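Local coordinates for BH1478 protein (Bacillus halodurans, PDB 2QUP) that is of unknown function but belongs to the DUF327 family and folds as a single chain into an almost wholly helical bundle of four helices, at residues E37-R42 with V81-R86; E71-F76 with G138-I143; E75-A80 with K103-V108. One frame throughout, in Å; residues are numbered along the deposited sequence.

Contact 1 (E37-R42 with V81-R86); sequences EKAYER and VELGLR
An antiparallel helical hairpin, made by helix 27-60 and helix 63-88, brings Ala39 against Leu83 and Arg86 within the four-helix bundle. The local axes of 37-42 and 81-86 run at 148° to each other and come no nearer than 10.5 Å. Leu83 and Arg86 of 81-86 supply most of the reach across the contact, and Leu83 does the larger share. Its CG is anti to the backbone N (chi1 -175°), which carries the isopropyl end out from its own helix, and its two methyls then divide the work. CD1 meets the methyl of Ala39, with 4.0 Å between Leu83 CD1 and Ala39 CB. CD2 lies against the backbone of the next residue, 4.0 Å from Tyr40 N and almost as near its CA, and more loosely 4.4 Å from Tyr40 CB. Only the root of Tyr40 takes part, because its phenol end leads away from 81-86. Leu83 is buried: it also touches Asp36 and Leu43 of helix 27-60 and Tyr144 at the end of helix 126-144. The polar margin belongs to Arg86, whose chain bends at chi3 (58°) and whose NE makes a salt bridge with Asp36 OD2, one residue before 37-42. Arg90, of like charge, also lies close to Arg86 NE. Within 37-42, the guanidinium of Arg42 lies over the start of its own turn, its plane 3.6 Å from Ala39 CA, with that atom displaced toward the rim. Ala39 thus presents its methyl to two different groups at once, the apolar end of Leu83 and the edge of a guanidinium, where Ala39 CB lies near the guanidinium plane, 4.1 Å from Arg86 NH2.

Contact 2 (E71-F76 with G138-I143); sequences ELVKEF and GLLINI
The Phe76 ring meets Leu140 with its edge: the carbonyl oxygen of Leu140 lies near the ring plane, with Leu140 O 3.3 Å from Phe76 CE2. An oxygen placed there faces the weakly positive hydrogen rim of the ring, an arrangement likely to be mildly favourable. The same oxygen also accepts the backbone bond from Ile143 N. The side chain of Leu140 stands to one side of the ring plane, just beyond the rim, with CB 4.0 Å from Phe76 CE2 and CD2 3.9 Å from Phe76 CD2. Leu140 CD2 serves a second partner, lying 4.1 Å from Val73 CG1, so one methyl touches two residues about a turn apart on helix 63-88. Phe76 CG is anti to the backbone N (chi1 -169°), which extends the ring from its helix toward 138-143. A serine in place of Phe76 would probably leave a gap beside Leu140, whose CD2 would keep Val73 as its partner but lose the ring rim. All three touching residues are buried, close to the centre of the chain. Met47 and Ile50 of helix 27-60 also pack on Phe76, and Leu112 of helix 98-120 on Val73, so this meeting of helix 63-88 with helix 126-144 lies between the other two helices.

Contact 3 (E75-A80 with K103-V108); sequences EFVGDA and KIVKEV
Segments 75-80 and 103-108 run roughly antiparallel, and their backbones come nearest at Val77 and Val105, whose CA atoms are 7.2 Å apart. Val77 is the one residue of its segment that carries the contact, and its two methyls go to different partners. CG1, anti to the backbone N (chi1 174°), reaches Val105, with 3.9 Å between Val77 CG1 and Val105 CG1 and 4.2 Å between Val77 CG1 and Val105 CG2. It therefore sits against the fork of the opposing valine, touching both branches. CG2, set beside the backbone N, meets the next turn, where Val77 CG2 lies 4.2 Å from Val108 CG1, the two side chains passing alongside one another and pointing opposite ways. Val105 and Val108 are three residues apart and both point toward 75-80, with Val77 spanning them. Branching at CB keeps the methyls close to their own helices, consistent with the close approach of the backbones. The patch is wholly apolar and small, Val108 being buried and the other two partly exposed. Beyond it, Val77 also packs on Leu140, and Val108 on Leu139 of helix 126-144. The arrangement is ordinary aliphatic packing between antiparallel helices of a four-helix bundle, here helix 63-88 and helix 98-120.

Overall arrangement
Helix 63-88 takes part in all three contacts, meeting helix 27-60 in contact 1, helix 126-144 in contact 2 and helix 98-120 in contact 3. Contacts 2 and 3 have centres about 5 Å apart and share Glu75 and Phe76; contact 1 lies about 12 Å from each, farther along the same helix. Direct packing links every pair: Val81 N is 3.5 Å from Ile143 CG2, Val81 CG2 is 3.6 Å from Val105 CG2, and Leu140 CD2 is 3.6 Å from Val77 CG2. Along the chain, contact 1 joins the first and second helices, contact 3 the second and third, and contact 2 the second and last. One helix thus touches each of the others, tying the bundle together.

Contact 1 (E37-R42 with V81-R86)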
ATOM      1  N   GLU A  37     -12.090  -1.565 -12.019  1.00 37.62           N
ATOM      2  CA  GLU A  37     -12.775  -0.541 -11.240  1.00 44.59           C
ATOM      3  C   GLU A  37     -13.072  -0.997  -9.816  1.00 41.51           C
ATOM      4  O   GLU A  37     -12.813  -0.266  -8.858  1.00 38.45           O
ATOM      5  CB  GLU A  37     -14.080  -0.164 -11.926  1.00 48.39           C
ATOM      6  CG  GLU A  37     -14.234   1.309 -12.210  1.00 67.56           C
ATOM      7  CD  GLU A  37     -15.122   1.561 -13.416  1.00 80.49           C
ATOM      8  OE1 GLU A  37     -16.311   1.163 -13.378  1.00 84.85           O
ATOM      9  OE2 GLU A  37     -14.626   2.147 -14.402  1.00 86.48           O
ATOM     10  N   LYS A  38     -13.614  -2.206  -9.697  1.00 36.35           N
ATOM     11  CA  LYS A  38     -13.947  -2.801  -8.409  1.00 38.28           C
ATOM     12  C   LYS A  38     -12.708  -3.082  -7.597  1.00 33.55           C
ATOM     13  O   LYS A  38     -12.708  -2.877  -6.401  1.00 39.08           O
ATOM     14  CB  LYS A  38     -14.742  -4.100  -8.590  1.00 38.61           C
ATOM     15  CG  LYS A  38     -16.192  -3.881  -8.984  1.00 51.89           C
ATOM     16  CD  LYS A  38     -16.973  -5.189  -8.984  1.00 66.13           C
ATOM     17  CE  LYS A  38     -18.138  -5.149  -9.984  1.00 74.50           C
ATOM     18  NZ  LYS A  38     -19.236  -6.102  -9.638  1.00 74.96           N
ATOM     19  N   ALA A  39     -11.655  -3.561  -8.250  1.00 34.11           N
ATOM     20  CA  ALA A  39     -10.374  -3.783  -7.590  1.00 32.01           C
ATOM     21  C   ALA A  39      -9.790  -2.477  -7.049  1.00 30.17           C
ATOM     22  O   ALA A  39      -9.262  -2.440  -5.936  1.00 34.96           O
ATOM     23  CB  ALA A  39      -9.409  -4.452  -8.541  1.00 29.44           C
ATOM     24  N   TYR A  40      -9.911  -1.407  -7.834  1.00 31.42           N
ATOM     25  CA  TYR A  40      -9.522  -0.061  -7.407  1.00 25.67           C
ATOM     26  C   TYR A  40     -10.295   0.406  -6.176  1.00 31.90           C
ATOM     27  O   TYR A  40      -9.724   1.019  -5.269  1.00 33.44           O
ATOM     28  CB  TYR A  40      -9.725   0.948  -8.550  1.00 25.25           C
ATOM     29  CG  TYR A  40      -9.301   2.371  -8.212  1.00 29.71           C
ATOM     30  CD1 TYR A  40      -7.959   2.724  -8.172  1.00 33.82           C
ATOM     31  CD2 TYR A  40     -10.244   3.362  -7.938  1.00 32.91           C
ATOM     32  CE1 TYR A  40      -7.560   4.022  -7.867  1.00 28.68           C
ATOM     33  CE2 TYR A  40      -9.844   4.666  -7.636  1.00 27.74           C
ATOM     34  CZ  TYR A  40      -8.503   4.979  -7.604  1.00 29.23           C
ATOM     35  OH  TYR A  40      -8.099   6.257  -7.306  1.00 28.97           O
ATOM     36  N   GLU A  41     -11.598   0.129  -6.171  1.00 31.05           N
ATOM     37  CA  GLU A  41     -12.494   0.529  -5.097  1.00 39.74           C
ATOM     38  C   GLU A  41     -12.164  -0.196  -3.801  1.00 33.81           C
ATOM     39  O   GLU A  41     -12.205   0.405  -2.735  1.00 36.83           O
ATOM     40  CB  GLU A  41     -13.951   0.237  -5.492  1.00 40.95           C
ATOM     41  CG  GLU A  41     -14.678   1.413  -6.173  1.00 58.63           C
ATOM     42  CD  GLU A  41     -15.947   0.991  -6.942  1.00 62.55           C
ATOM     43  OE1 GLU A  41     -16.640   0.040  -6.502  1.00 71.28           O
ATOM     44  OE2 GLU A  41     -16.251   1.623  -7.988  1.00 75.37           O
ATOM     45  N   ARG A  42     -11.853  -1.487  -3.910  1.00 35.95           N
ATOM     46  CA  ARG A  42     -11.388  -2.304  -2.790  1.00 36.13           C
ATOM     47  C   ARG A  42     -10.079  -1.787  -2.197  1.00 35.99           C
ATOM     48  O   ARG A  42      -9.931  -1.671  -0.979  1.00 38.67           O
ATOM     49  CB  ARG A  42     -11.227  -3.750  -3.239  1.00 35.85           C
ATOM     50  CG  ARG A  42     -12.501  -4.556  -3.140  1.00 45.24           C
ATOM     51  CD  ARG A  42     -12.243  -6.044  -3.341  1.00 55.24           C
ATOM     52  NE  ARG A  42     -12.376  -6.409  -4.752  1.00 62.97           N
ATOM     53  CZ  ARG A  42     -11.382  -6.859  -5.517  1.00 69.59           C
ATOM     54  NH1 ARG A  42     -10.156  -7.028  -5.022  1.00 73.47           N
ATOM     55  NH2 ARG A  42     -11.613  -7.146  -6.790  1.00 59.04           N
ATOM     56  N   VAL A  81      -0.245  -4.824  -6.631  1.00 29.87           N
ATOM     57  CA  VAL A  81       0.608  -5.466  -7.661  1.00 26.05           C
ATOM     58  C   VAL A  81      -0.231  -6.210  -8.691  1.00 25.69           C
ATOM     59  O   VAL A  81       0.000  -6.084  -9.883  1.00 29.44           O
ATOM     60  CB  VAL A  81       1.680  -6.431  -7.074  1.00 27.38           C
ATOM     61  CG1 VAL A  81       2.517  -7.076  -8.195  1.00 33.15           C
ATOM     62  CG2 VAL A  81       2.624  -5.709  -6.154  1.00 20.89           C
ATOM     63  N   GLU A  82      -1.214  -6.970  -8.221  1.00 31.46           N
ATOM     64  CA  GLU A  82      -2.103  -7.717  -9.104  1.00 31.32           C
ATOM     65  C   GLU A  82      -2.870  -6.805 -10.052  1.00 34.10           C
ATOM     66  O   GLU A  82      -2.924  -7.082 -11.249  1.00 37.82           O
ATOM     67  CB  GLU A  82      -3.069  -8.575  -8.297  1.00 33.15           C
ATOM     68  CG  GLU A  82      -3.681  -9.705  -9.099  1.00 45.58           C
ATOM     69  CD  GLU A  82      -4.972 -10.207  -8.503  1.00 54.96           C
ATOM     70  OE1 GLU A  82      -5.558 -11.145  -9.080  1.00 58.20           O
ATOM     71  OE2 GLU A  82      -5.403  -9.668  -7.458  1.00 62.12           O
ATOM     72  N   LEU A  83      -3.431  -5.713  -9.525  1.00 30.95           N
ATOM     73  CA  LEU A  83      -4.026  -4.666 -10.362  1.00 31.12           C
ATOM     74  C   LEU A  83      -3.031  -3.957 -11.293  1.00 32.71           C
ATOM     75  O   LEU A  83      -3.296  -3.831 -12.487  1.00 37.54           O
ATOM     76  CB  LEU A  83      -4.790  -3.643  -9.513  1.00 28.23           C
ATOM     77  CG  LEU A  83      -5.568  -2.556 -10.264  1.00 32.65           C
ATOM     78  CD1 LEU A  83      -6.657  -3.158 -11.166  1.00 32.94           C
ATOM     79  CD2 LEU A  83      -6.148  -1.523  -9.309  1.00 29.37           C
ATOM     80  N   GLY A  84      -1.906  -3.495 -10.744  1.00 30.87           N
ATOM     81  CA  GLY A  84      -0.824  -2.892 -11.525  1.00 26.09           C
ATOM     82  C   GLY A  84      -0.367  -3.642 -12.766  1.00 34.30           C
ATOM     83  O   GLY A  84      -0.253  -3.055 -13.847  1.00 31.41           O
ATOM     84  N   LEU A  85      -0.122  -4.939 -12.598  1.00 31.50           N
ATOM     85  CA  LEU A  85       0.320  -5.806 -13.679  1.00 35.02           C
ATOM     86  C   LEU A  85      -0.758  -6.018 -14.730  1.00 40.34           C
ATOM     87  O   LEU A  85      -0.437  -6.189 -15.903  1.00 42.42           O
ATOM     88  CB  LEU A  85       0.806  -7.166 -13.146  1.00 31.84           C
ATOM     89  CG  LEU A  85       2.043  -7.235 -12.236  1.00 28.45           C
ATOM     90  CD1 LEU A  85       2.223  -8.653 -11.732  1.00 27.56           C
ATOM     91  CD2 LEU A  85       3.330  -6.740 -12.930  1.00 20.99           C
ATOM     92  N   ARG A  86      -2.024  -6.010 -14.322  1.00 36.64           N
ATOM     93  CA  ARG A  86      -3.110  -6.117 -15.299  1.00 39.58           C
ATOM     94  C   ARG A  86      -3.304  -4.829 -16.097  1.00 39.94           C
ATOM     95  O   ARG A  86      -3.483  -4.869 -17.318  1.00 42.82           O
ATOM     96  CB  ARG A  86      -4.413  -6.527 -14.633  1.00 40.90           C
ATOM     97  CG  ARG A  86      -5.348  -7.306 -15.544  1.00 44.09           C
ATOM     98  CD  ARG A  86      -6.461  -7.996 -14.753  1.00 45.11           C
ATOM     99  NE  ARG A  86      -7.278  -7.068 -13.962  1.00 46.60           N
ATOM    100  CZ  ARG A  86      -7.321  -7.040 -12.630  1.00 45.88           C
ATOM    101  NH1 ARG A  86      -6.587  -7.886 -11.918  1.00 41.53           N
ATOM    102  NH2 ARG A  86      -8.100  -6.165 -12.007  1.00 45.40           N
TER

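Contact 2 (E71-F76 with G138-I143)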
ATOM      1  N   GLU A  71      -0.037  -5.903   8.639  1.00 26.93           N
ATOM      2  CA  GLU A  71      -0.925  -6.888   8.029  0.50 31.53           C
ATOM      3  C   GLU A  71      -1.864  -6.271   6.995  1.00 31.34           C
ATOM      4  O   GLU A  71      -2.211  -6.930   6.018  1.00 35.85           O
ATOM      5  CB  GLU A  71      -1.654  -7.737   9.072  0.50 35.77           C
ATOM      6  CG  GLU A  71      -0.795  -8.909   9.612  0.50 42.61           C
ATOM      7  CD  GLU A  71      -0.742 -10.112   8.664  0.50 48.81           C
ATOM      8  OE1 GLU A  71       0.295 -10.310   7.992  0.50 45.67           O
ATOM      9  OE2 GLU A  71      -1.740 -10.861   8.591  0.50 53.95           O
ATOM     10  N   LEU A  72      -2.233  -5.007   7.186  1.00 30.69           N
ATOM     11  CA  LEU A  72      -3.013  -4.282   6.214  1.00 23.78           C
ATOM     12  C   LEU A  72      -2.158  -3.899   5.006  1.00 23.37           C
ATOM     13  O   LEU A  72      -2.598  -4.031   3.863  1.00 23.70           O
ATOM     14  CB  LEU A  72      -3.639  -3.043   6.869  1.00 20.41           C
ATOM     15  CG  LEU A  72      -4.773  -3.232   7.870  1.00 28.56           C
ATOM     16  CD1 LEU A  72      -5.164  -1.881   8.409  1.00 26.11           C
ATOM     17  CD2 LEU A  72      -5.990  -3.890   7.208  1.00 25.02           C
ATOM     18  N   VAL A  73      -0.937  -3.411   5.264  1.00 22.24           N
ATOM     19  CA  VAL A  73      -0.087  -2.917   4.212  1.00 17.54           C
ATOM     20  C   VAL A  73       0.300  -4.062   3.285  1.00 25.49           C
ATOM     21  O   VAL A  73       0.209  -3.934   2.058  1.00 30.13           O
ATOM     22  CB  VAL A  73       1.188  -2.241   4.773  1.00 21.65           C
ATOM     23  CG1 VAL A  73       2.186  -2.066   3.654  1.00 16.98           C
ATOM     24  CG2 VAL A  73       0.840  -0.886   5.328  1.00 17.87           C
ATOM     25  N   LYS A  74       0.682  -5.183   3.888  1.00 25.39           N
ATOM     26  CA  LYS A  74       0.999  -6.429   3.172  0.50 31.97           C
ATOM     27  C   LYS A  74      -0.171  -6.915   2.316  1.00 28.13           C
ATOM     28  O   LYS A  74       0.018  -7.447   1.216  1.00 34.80           O
ATOM     29  CB  LYS A  74       1.425  -7.521   4.171  0.50 32.51           C
ATOM     30  CG  LYS A  74       2.042  -8.795   3.581  0.50 36.96           C
ATOM     31  CD  LYS A  74       2.706  -9.639   4.676  0.50 36.24           C
ATOM     32  CE  LYS A  74       2.971 -11.075   4.213  0.50 46.40           C
ATOM     33  NZ  LYS A  74       3.012 -12.062   5.344  0.50 41.36           N
ATOM     34  N   GLU A  75      -1.393  -6.746   2.812  1.00 33.04           N
ATOM     35  CA  GLU A  75      -2.578  -7.106   2.008  1.00 24.42           C
ATOM     36  C   GLU A  75      -2.810  -6.180   0.799  1.00 33.65           C
ATOM     37  O   GLU A  75      -3.255  -6.622  -0.265  1.00 28.23           O
ATOM     38  CB  GLU A  75      -3.829  -7.094   2.863  1.00 32.47           C
ATOM     39  CG  GLU A  75      -5.060  -7.593   2.115  1.00 27.72           C
ATOM     40  CD  GLU A  75      -6.319  -7.420   2.901  1.00 45.00           C
ATOM     41  OE1 GLU A  75      -7.383  -7.911   2.448  1.00 44.78           O
ATOM     42  OE2 GLU A  75      -6.233  -6.793   3.978  1.00 48.24           O
ATOM     43  N   PHE A  76      -2.540  -4.894   1.000  1.00 25.63           N
ATOM     44  CA  PHE A  76      -2.630  -3.881  -0.037  1.00 25.83           C
ATOM     45  C   PHE A  76      -1.641  -4.164  -1.161  1.00 28.91           C
ATOM     46  O   PHE A  76      -2.043  -4.195  -2.316  1.00 35.85           O
ATOM     47  CB  PHE A  76      -2.340  -2.487   0.549  1.00 21.08           C
ATOM     48  CG  PHE A  76      -2.655  -1.348  -0.389  1.00 19.17           C
ATOM     49  CD1 PHE A  76      -3.842  -0.623  -0.247  1.00 24.13           C
ATOM     50  CD2 PHE A  76      -1.761  -0.992  -1.416  1.00 15.07           C
ATOM     51  CE1 PHE A  76      -4.146   0.452  -1.122  1.00 30.31           C
ATOM     52  CE2 PHE A  76      -2.055   0.068  -2.303  1.00 11.11           C
ATOM     53  CZ  PHE A  76      -3.236   0.810  -2.149  1.00 14.68           C
ATOM     54  N   GLY A 138       2.649   6.951   0.304  1.00 15.56           N
ATOM     55  CA  GLY A 138       3.121   7.517  -0.957  1.00 22.92           C
ATOM     56  C   GLY A 138       3.675   6.504  -1.939  1.00 30.33           C
ATOM     57  O   GLY A 138       3.342   6.530  -3.120  1.00 37.01           O
ATOM     58  N   LEU A 139       4.504   5.590  -1.455  1.00 24.00           N
ATOM     59  CA  LEU A 139       4.915   4.458  -2.263  1.00 23.14           C
ATOM     60  C   LEU A 139       3.714   3.558  -2.636  1.00 20.69           C
ATOM     61  O   LEU A 139       3.580   3.130  -3.791  1.00 25.75           O
ATOM     62  CB  LEU A 139       6.009   3.675  -1.544  1.00 24.67           C
ATOM     63  CG  LEU A 139       7.299   4.474  -1.274  1.00 29.13           C
ATOM     64  CD1 LEU A 139       8.202   3.764  -0.281  1.00 33.47           C
ATOM     65  CD2 LEU A 139       8.032   4.728  -2.559  1.00 23.59           C
ATOM     66  N   LEU A 140       2.840   3.298  -1.682  1.00 24.57           N
ATOM     67  CA  LEU A 140       1.749   2.312  -1.888  1.00 15.72           C
ATOM     68  C   LEU A 140       0.789   2.640  -3.016  1.00 28.48           C
ATOM     69  O   LEU A 140       0.336   1.757  -3.782  1.00 23.35           O
ATOM     70  CB  LEU A 140       0.936   2.155  -0.607  1.00 22.88           C
ATOM     71  CG  LEU A 140       1.451   1.251   0.521  1.00 24.83           C
ATOM     72  CD1 LEU A 140       0.460   1.279   1.661  1.00 10.24           C
ATOM     73  CD2 LEU A 140       1.717  -0.185   0.082  1.00 21.40           C
ATOM     74  N   ILE A 141       0.418   3.911  -3.089  1.00 20.49           N
ATOM     75  CA  ILE A 141      -0.547   4.338  -4.099  1.00 29.85           C
ATOM     76  C   ILE A 141       0.065   4.320  -5.510  1.00 29.79           C
ATOM     77  O   ILE A 141      -0.649   4.240  -6.502  1.00 37.21           O
ATOM     78  CB  ILE A 141      -1.184   5.718  -3.756  1.00 29.19           C
ATOM     79  CG1 ILE A 141      -0.111   6.794  -3.604  1.00 32.50           C
ATOM     80  CG2 ILE A 141      -2.032   5.646  -2.486  1.00 29.17           C
ATOM     81  CD1 ILE A 141      -0.661   8.185  -3.368  1.00 34.90           C
ATOM     82  N   ASN A 142       1.392   4.398  -5.589  1.00 37.30           N
ATOM     83  CA  ASN A 142       2.094   4.305  -6.866  1.00 33.68           C
ATOM     84  C   ASN A 142       2.274   2.886  -7.411  1.00 36.77           C
ATOM     85  O   ASN A 142       2.791   2.725  -8.513  1.00 36.85           O
ATOM     86  CB  ASN A 142       3.468   4.921  -6.755  1.00 34.66           C
ATOM     87  CG  ASN A 142       3.430   6.399  -6.476  1.00 41.56           C
ATOM     88  OD1 ASN A 142       2.485   7.092  -6.830  1.00 42.28           O
ATOM     89  ND2 ASN A 142       4.481   6.893  -5.847  1.00 50.36           N
ATOM     90  N   ILE A 143       1.894   1.870  -6.636  1.00 32.05           N
ATOM     91  CA  ILE A 143       2.114   0.475  -7.042  1.00 26.03           C
ATOM     92  C   ILE A 143       1.301   0.196  -8.277  1.00 26.92           C
ATOM     93  O   ILE A 143       1.840  -0.263  -9.287  1.00 29.13           O
ATOM     94  CB  ILE A 143       1.801  -0.588  -5.923  1.00 24.67           C
ATOM     95  CG1 ILE A 143       2.908  -0.598  -4.863  1.00 26.74           C
ATOM     96  CG2 ILE A 143       1.845  -1.988  -6.524  1.00 25.84           C
ATOM     97  CD1 ILE A 143       2.525  -1.236  -3.524  1.00 19.38           C
TER

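Contact 3 (E75-A80 with K103-V108)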
ATOM      1  N   GLU A  75      -1.393  -6.746   2.812  1.00 33.04           N
ATOM      2  CA  GLU A  75      -2.578  -7.106   2.008  1.00 24.42           C
ATOM      3  C   GLU A  75      -2.810  -6.180   0.799  1.00 33.65           C
ATOM      4  O   GLU A  75      -3.255  -6.622  -0.265  1.00 28.23           O
ATOM      5  CB  GLU A  75      -3.829  -7.094   2.863  1.00 32.47           C
ATOM      6  CG  GLU A  75      -5.060  -7.593   2.115  1.00 27.72           C
ATOM      7  CD  GLU A  75      -6.319  -7.420   2.901  1.00 45.00           C
ATOM      8  OE1 GLU A  75      -7.383  -7.911   2.448  1.00 44.78           O
ATOM      9  OE2 GLU A  75      -6.233  -6.793   3.978  1.00 48.24           O
ATOM     10  N   PHE A  76      -2.540  -4.894   1.000  1.00 25.63           N
ATOM     11  CA  PHE A  76      -2.630  -3.881  -0.037  1.00 25.83           C
ATOM     12  C   PHE A  76      -1.641  -4.164  -1.161  1.00 28.91           C
ATOM     13  O   PHE A  76      -2.043  -4.195  -2.316  1.00 35.85           O
ATOM     14  CB  PHE A  76      -2.340  -2.487   0.549  1.00 21.08           C
ATOM     15  CG  PHE A  76      -2.655  -1.348  -0.389  1.00 19.17           C
ATOM     16  CD1 PHE A  76      -3.842  -0.623  -0.247  1.00 24.13           C
ATOM     17  CD2 PHE A  76      -1.761  -0.992  -1.416  1.00 15.07           C
ATOM     18  CE1 PHE A  76      -4.146   0.452  -1.122  1.00 30.31           C
ATOM     19  CE2 PHE A  76      -2.055   0.068  -2.303  1.00 11.11           C
ATOM     20  CZ  PHE A  76      -3.236   0.810  -2.149  1.00 14.68           C
ATOM     21  N   VAL A  77      -0.354  -4.307  -0.813  1.00 28.32           N
ATOM     22  CA  VAL A  77       0.698  -4.635  -1.763  1.00 21.16           C
ATOM     23  C   VAL A  77       0.307  -5.789  -2.690  1.00 25.66           C
ATOM     24  O   VAL A  77       0.387  -5.654  -3.902  1.00 32.58           O
ATOM     25  CB  VAL A  77       2.029  -4.917  -1.086  1.00 26.60           C
ATOM     26  CG1 VAL A  77       3.081  -5.401  -2.109  1.00 27.21           C
ATOM     27  CG2 VAL A  77       2.543  -3.652  -0.390  1.00 12.61           C
ATOM     28  N   GLY A  78      -0.142  -6.894  -2.113  1.00 26.34           N
ATOM     29  CA  GLY A  78      -0.622  -8.043  -2.894  1.00 28.59           C
ATOM     30  C   GLY A  78      -1.638  -7.628  -3.926  1.00 26.98           C
ATOM     31  O   GLY A  78      -1.486  -7.930  -5.104  1.00 34.08           O
ATOM     32  N   ASP A  79      -2.666  -6.909  -3.483  1.00 33.09           N
ATOM     33  CA  ASP A  79      -3.780  -6.534  -4.354  1.00 32.71           C
ATOM     34  C   ASP A  79      -3.430  -5.446  -5.356  1.00 30.82           C
ATOM     35  O   ASP A  79      -3.957  -5.435  -6.460  1.00 30.57           O
ATOM     36  CB  ASP A  79      -4.991  -6.102  -3.533  1.00 34.44           C
ATOM     37  CG  ASP A  79      -5.669  -7.263  -2.832  1.00 39.75           C
ATOM     38  OD1 ASP A  79      -6.479  -7.004  -1.920  1.00 44.82           O
ATOM     39  OD2 ASP A  79      -5.399  -8.432  -3.184  1.00 52.37           O
ATOM     40  N   ALA A  80      -2.559  -4.522  -4.957  1.00 26.39           N
ATOM     41  CA  ALA A  80      -2.111  -3.456  -5.833  1.00 26.11           C
ATOM     42  C   ALA A  80      -1.174  -3.915  -6.946  1.00 28.84           C
ATOM     43  O   ALA A  80      -1.295  -3.433  -8.078  1.00 29.61           O
ATOM     44  CB  ALA A  80      -1.466  -2.347  -5.037  1.00 20.77           C
ATOM     45  N   LYS A 103      10.169  -2.217  -8.282  1.00 20.97           N
ATOM     46  CA  LYS A 103      11.065  -1.312  -7.557  1.00 23.52           C
ATOM     47  C   LYS A 103      10.346  -0.585  -6.410  1.00 28.72           C
ATOM     48  O   LYS A 103      10.949  -0.258  -5.380  1.00 39.34           O
ATOM     49  CB  LYS A 103      11.690  -0.285  -8.504  1.00 26.51           C
ATOM     50  CG  LYS A 103      12.743   0.641  -7.818  1.00 30.63           C
ATOM     51  CD  LYS A 103      12.803   2.093  -8.383  1.00 42.70           C
ATOM     52  CE  LYS A 103      11.522   2.939  -8.136  1.00 55.14           C
ATOM     53  NZ  LYS A 103      11.492   3.751  -6.866  1.00 46.06           N
ATOM     54  N   ILE A 104       9.064  -0.311  -6.602  1.00 25.65           N
ATOM     55  CA  ILE A 104       8.260   0.346  -5.581  1.00 25.32           C
ATOM     56  C   ILE A 104       7.988  -0.629  -4.434  1.00 24.01           C
ATOM     57  O   ILE A 104       8.207  -0.294  -3.267  1.00 24.29           O
ATOM     58  CB  ILE A 104       6.939   0.911  -6.182  1.00 27.07           C
ATOM     59  CG1 ILE A 104       7.227   2.095  -7.099  1.00 21.55           C
ATOM     60  CG2 ILE A 104       5.974   1.367  -5.100  1.00 19.61           C
ATOM     61  CD1 ILE A 104       6.115   2.309  -8.098  1.00 34.76           C
ATOM     62  N   VAL A 105       7.553  -1.843  -4.775  1.00 23.51           N
ATOM     63  CA  VAL A 105       7.386  -2.922  -3.802  1.00 25.52           C
ATOM     64  C   VAL A 105       8.609  -3.214  -2.952  1.00 25.30           C
ATOM     65  O   VAL A 105       8.495  -3.432  -1.737  1.00 30.40           O
ATOM     66  CB  VAL A 105       6.916  -4.219  -4.453  1.00 23.88           C
ATOM     67  CG1 VAL A 105       6.782  -5.324  -3.403  1.00 24.20           C
ATOM     68  CG2 VAL A 105       5.610  -3.981  -5.136  1.00 23.46           C
ATOM     69  N   LYS A 106       9.771  -3.205  -3.585  1.00 32.50           N
ATOM     70  CA  LYS A 106      11.032  -3.335  -2.875  1.00 35.48           C
ATOM     71  C   LYS A 106      11.334  -2.173  -1.932  1.00 38.38           C
ATOM     72  O   LYS A 106      11.868  -2.381  -0.838  1.00 42.35           O
ATOM     73  CB  LYS A 106      12.186  -3.654  -3.837  1.00 38.47           C
ATOM     74  CG  LYS A 106      12.017  -5.058  -4.533  1.00 49.98           C
ATOM     75  CD  LYS A 106      13.267  -5.571  -5.288  1.00 39.04           C
ATOM     76  CE  LYS A 106      13.746  -4.589  -6.365  1.00 57.22           C
ATOM     77  NZ  LYS A 106      13.338  -4.971  -7.748  1.00 50.03           N
ATOM     78  N   GLU A 107      10.964  -0.961  -2.319  1.00 32.22           N
ATOM     79  CA  GLU A 107      11.163   0.198  -1.440  1.00 29.85           C
ATOM     80  C   GLU A 107      10.190   0.229  -0.271  1.00 30.25           C
ATOM     81  O   GLU A 107      10.517   0.767   0.784  1.00 32.46           O
ATOM     82  CB  GLU A 107      11.032   1.498  -2.215  1.00 34.46           C
ATOM     83  CG  GLU A 107      12.346   2.158  -2.594  1.00 55.56           C
ATOM     84  CD  GLU A 107      13.216   2.503  -1.395  1.00 67.64           C
ATOM     85  OE1 GLU A 107      14.444   2.263  -1.470  1.00 71.86           O
ATOM     86  OE2 GLU A 107      12.677   3.018  -0.388  1.00 73.51           O
ATOM     87  N   VAL A 108       8.988  -0.322  -0.474  1.00 24.22           N
ATOM     88  CA  VAL A 108       7.991  -0.458   0.573  1.00 23.88           C
ATOM     89  C   VAL A 108       8.532  -1.391   1.654  1.00 28.66           C
ATOM     90  O   VAL A 108       8.513  -1.040   2.836  1.00 22.30           O
ATOM     91  CB  VAL A 108       6.612  -1.030   0.027  1.00 24.18           C
ATOM     92  CG1 VAL A 108       5.706  -1.422   1.179  1.00 20.91           C
ATOM     93  CG2 VAL A 108       5.877   0.003  -0.811  1.00 15.82           C
TER